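Local coordinates for protein UDP-glucose 4-epimerase (Campylobacter jejuni subsp. jejuni serotype O:2, PDB 7K3P) that probably interconverts UDP-glucose and UDP-galactose, and their N-acetylated counterparts, by NAD-dependent inversion at C4 of the sugar, at residues V215-A220 with E285-V290. The protein carries 2 engineered substitutions. Sequence-based numbering, arbitrary orientation.
Sequences VAAECA and EAMKKV
M287 is the one large bump in this contact, and the hollow that takes it is the face of helix 212-220 formed by A216, A217 and A220. Methyl side chains keep that face shallow, which suits a long, flexible thioether that can bend to follow the surface. CG of M287 lies between the methyls one helical turn apart, 4.0 Å from A216 CB and 3.8 Å from A220 CB. The carbonyl oxygen of A216 accepts the helix bond from A220 N, and CG of M287 simply packs against it, 3.6 Å from A216 O. With CG anti to the backbone N (chi1 -173°), the side chain of M287 heads across to the alanines; bends at chi2 and chi3 then fold its end round to A217. There CE of M287 settles 3.8 Å from A217 N, against the backbone as much as the methyl. The segment axes approach to 9.8 Å and run in the same general direction, crossing at -33°. This is plain helix packing away from the seven-stranded parallel NAD-binding sheet, in what is, as in related epimerases, probably the smaller C-terminal, substrate-binding region. L227 of strand 226-230 packs against A216, and helix 330-343 touches M287 through C334, so the methionine joins helices 212-220, 280-291 and 330-343.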
ATOM      1  N   VAL A 215     -27.752  -1.462  12.302  1.00 32.11           N
ATOM      2  CA  VAL A 215     -28.330  -2.357  13.307  1.00 36.62           C
ATOM      3  C   VAL A 215     -29.779  -1.972  13.637  1.00 35.75           C
ATOM      4  O   VAL A 215     -30.670  -2.826  13.704  1.00 37.01           O
ATOM      5  CB  VAL A 215     -27.483  -2.348  14.600  1.00 35.72           C
ATOM      6  CG1 VAL A 215     -28.224  -3.027  15.743  1.00 36.54           C
ATOM      7  CG2 VAL A 215     -26.143  -3.007  14.360  1.00 34.01           C
ATOM      8  N   ALA A 216     -30.008  -0.682  13.843  1.00 32.82           N
ATOM      9  CA  ALA A 216     -31.352  -0.183  14.118  1.00 35.31           C
ATOM     10  C   ALA A 216     -32.307  -0.539  12.971  1.00 37.57           C
ATOM     11  O   ALA A 216     -33.423  -0.993  13.204  1.00 38.69           O
ATOM     12  CB  ALA A 216     -31.322   1.319  14.350  1.00 32.25           C
ATOM     13  N   ALA A 217     -31.854  -0.326  11.739  1.00 34.64           N
ATOM     14  CA  ALA A 217     -32.620  -0.680  10.545  1.00 36.20           C
ATOM     15  C   ALA A 217     -32.889  -2.187  10.462  1.00 42.59           C
ATOM     16  O   ALA A 217     -34.007  -2.616  10.114  1.00 38.56           O
ATOM     17  CB  ALA A 217     -31.900  -0.192   9.282  1.00 35.01           C
ATOM     18  N   GLU A 218     -31.871  -2.990  10.778  1.00 39.91           N
ATOM     19  CA  GLU A 218     -32.015  -4.450  10.759  1.00 41.45           C
ATOM     20  C   GLU A 218     -33.063  -4.932  11.774  1.00 42.19           C
ATOM     21  O   GLU A 218     -33.842  -5.844  11.484  1.00 41.24           O
ATOM     22  CB  GLU A 218     -30.662  -5.148  10.992  1.00 40.14           C
ATOM     23  CG  GLU A 218     -29.685  -5.099   9.803  1.00 40.43           C
ATOM     24  CD  GLU A 218     -28.320  -5.711  10.132  1.00 42.43           C
ATOM     25  OE1 GLU A 218     -28.018  -5.898  11.334  1.00 42.61           O
ATOM     26  OE2 GLU A 218     -27.546  -5.998   9.194  1.00 42.23           O
ATOM     27  N   CYS A 219     -33.074  -4.320  12.958  1.00 39.21           N
ATOM     28  CA  CYS A 219     -34.069  -4.649  13.987  1.00 45.15           C
ATOM     29  C   CYS A 219     -35.473  -4.248  13.541  1.00 43.88           C
ATOM     30  O   CYS A 219     -36.425  -5.010  13.687  1.00 44.13           O
ATOM     31  CB  CYS A 219     -33.747  -3.947  15.313  1.00 40.74           C
ATOM     32  SG  CYS A 219     -32.306  -4.592  16.192  1.00 43.14           S
ATOM     33  N   ALA A 220     -35.585  -3.032  13.015  1.00 43.42           N
ATOM     34  CA  ALA A 220     -36.864  -2.498  12.563  1.00 44.24           C
ATOM     35  C   ALA A 220     -37.431  -3.318  11.410  1.00 49.33           C
ATOM     36  O   ALA A 220     -38.645  -3.382  11.229  1.00 49.49           O
ATOM     37  CB  ALA A 220     -36.719  -1.042  12.156  1.00 41.19           C
ATOM     38  N   GLU A 285     -34.963   6.049  18.870  1.00 34.72           N
ATOM     39  CA  GLU A 285     -36.228   6.791  18.840  1.00 37.77           C
ATOM     40  C   GLU A 285     -36.652   7.114  17.400  1.00 39.88           C
ATOM     41  O   GLU A 285     -37.776   6.817  16.993  1.00 38.74           O
ATOM     42  CB  GLU A 285     -36.134   8.078  19.674  1.00 39.00           C
ATOM     43  CG  GLU A 285     -37.503   8.689  20.047  1.00 48.04           C
ATOM     44  CD  GLU A 285     -37.408  10.110  20.623  1.00 55.60           C
ATOM     45  OE1 GLU A 285     -37.876  11.060  19.954  1.00 58.96           O
ATOM     46  OE2 GLU A 285     -36.882  10.279  21.746  1.00 59.68           O
ATOM     47  N   ALA A 286     -35.741   7.708  16.630  1.00 37.69           N
ATOM     48  CA  ALA A 286     -36.005   8.016  15.226  1.00 38.08           C
ATOM     49  C   ALA A 286     -36.364   6.780  14.391  1.00 38.73           C
ATOM     50  O   ALA A 286     -37.323   6.807  13.622  1.00 41.67           O
ATOM     51  CB  ALA A 286     -34.821   8.758  14.609  1.00 35.12           C
ATOM     52  N   MET A 287     -35.600   5.701  14.519  1.00 34.61           N
ATOM     53  CA  MET A 287     -35.891   4.507  13.725  1.00 35.78           C
ATOM     54  C   MET A 287     -37.267   3.931  14.061  1.00 40.59           C
ATOM     55  O   MET A 287     -38.015   3.515  13.160  1.00 39.84           O
ATOM     56  CB  MET A 287     -34.812   3.434  13.903  1.00 36.29           C
ATOM     57  CG  MET A 287     -34.982   2.247  12.957  1.00 36.64           C
ATOM     58  SD  MET A 287     -34.854   2.708  11.198  1.00 39.65           S
ATOM     59  CE  MET A 287     -33.112   3.170  11.103  1.00 34.74           C
ATOM     60  N   LYS A 288     -37.602   3.910  15.352  1.00 38.01           N
ATOM     61  CA  LYS A 288     -38.892   3.388  15.795  1.00 39.85           C
ATOM     62  C   LYS A 288     -40.045   4.237  15.248  1.00 42.69           C
ATOM     63  O   LYS A 288     -41.029   3.710  14.721  1.00 43.84           O
ATOM     64  CB  LYS A 288     -38.949   3.283  17.329  1.00 36.86           C
ATOM     65  CG  LYS A 288     -38.110   2.129  17.898  1.00 39.13           C
ATOM     66  CD  LYS A 288     -38.247   1.958  19.422  1.00 39.01           C
ATOM     67  CE  LYS A 288     -37.815   0.538  19.812  1.00 43.06           C
ATOM     68  NZ  LYS A 288     -37.878   0.233  21.269  1.00 39.29           N
ATOM     69  N   LYS A 289     -39.904   5.553  15.363  1.00 39.87           N
ATOM     70  CA  LYS A 289     -40.937   6.488  14.920  1.00 41.07           C
ATOM     71  C   LYS A 289     -41.200   6.388  13.419  1.00 46.23           C
ATOM     72  O   LYS A 289     -42.349   6.389  12.963  1.00 42.56           O
ATOM     73  CB  LYS A 289     -40.533   7.922  15.272  1.00 40.18           C
ATOM     74  CG  LYS A 289     -41.462   8.970  14.687  1.00 45.07           C
ATOM     75  CD  LYS A 289     -41.000  10.382  15.022  1.00 45.45           C
ATOM     76  CE  LYS A 289     -41.879  11.409  14.316  1.00 46.08           C
ATOM     77  NZ  LYS A 289     -41.503  12.801  14.665  1.00 42.07           N
ATOM     78  N   VAL A 290     -40.115   6.290  12.659  1.00 43.48           N
ATOM     79  CA  VAL A 290     -40.161   6.306  11.204  1.00 42.60           C
ATOM     80  C   VAL A 290     -40.603   4.973  10.604  1.00 44.86           C
ATOM     81  O   VAL A 290     -41.156   4.930   9.504  1.00 44.41           O
ATOM     82  CB  VAL A 290     -38.777   6.711  10.651  1.00 43.75           C
ATOM     83  CG1 VAL A 290     -38.265   5.689   9.647  1.00 41.44           C
ATOM     84  CG2 VAL A 290     -38.829   8.109  10.080  1.00 40.48           C
TER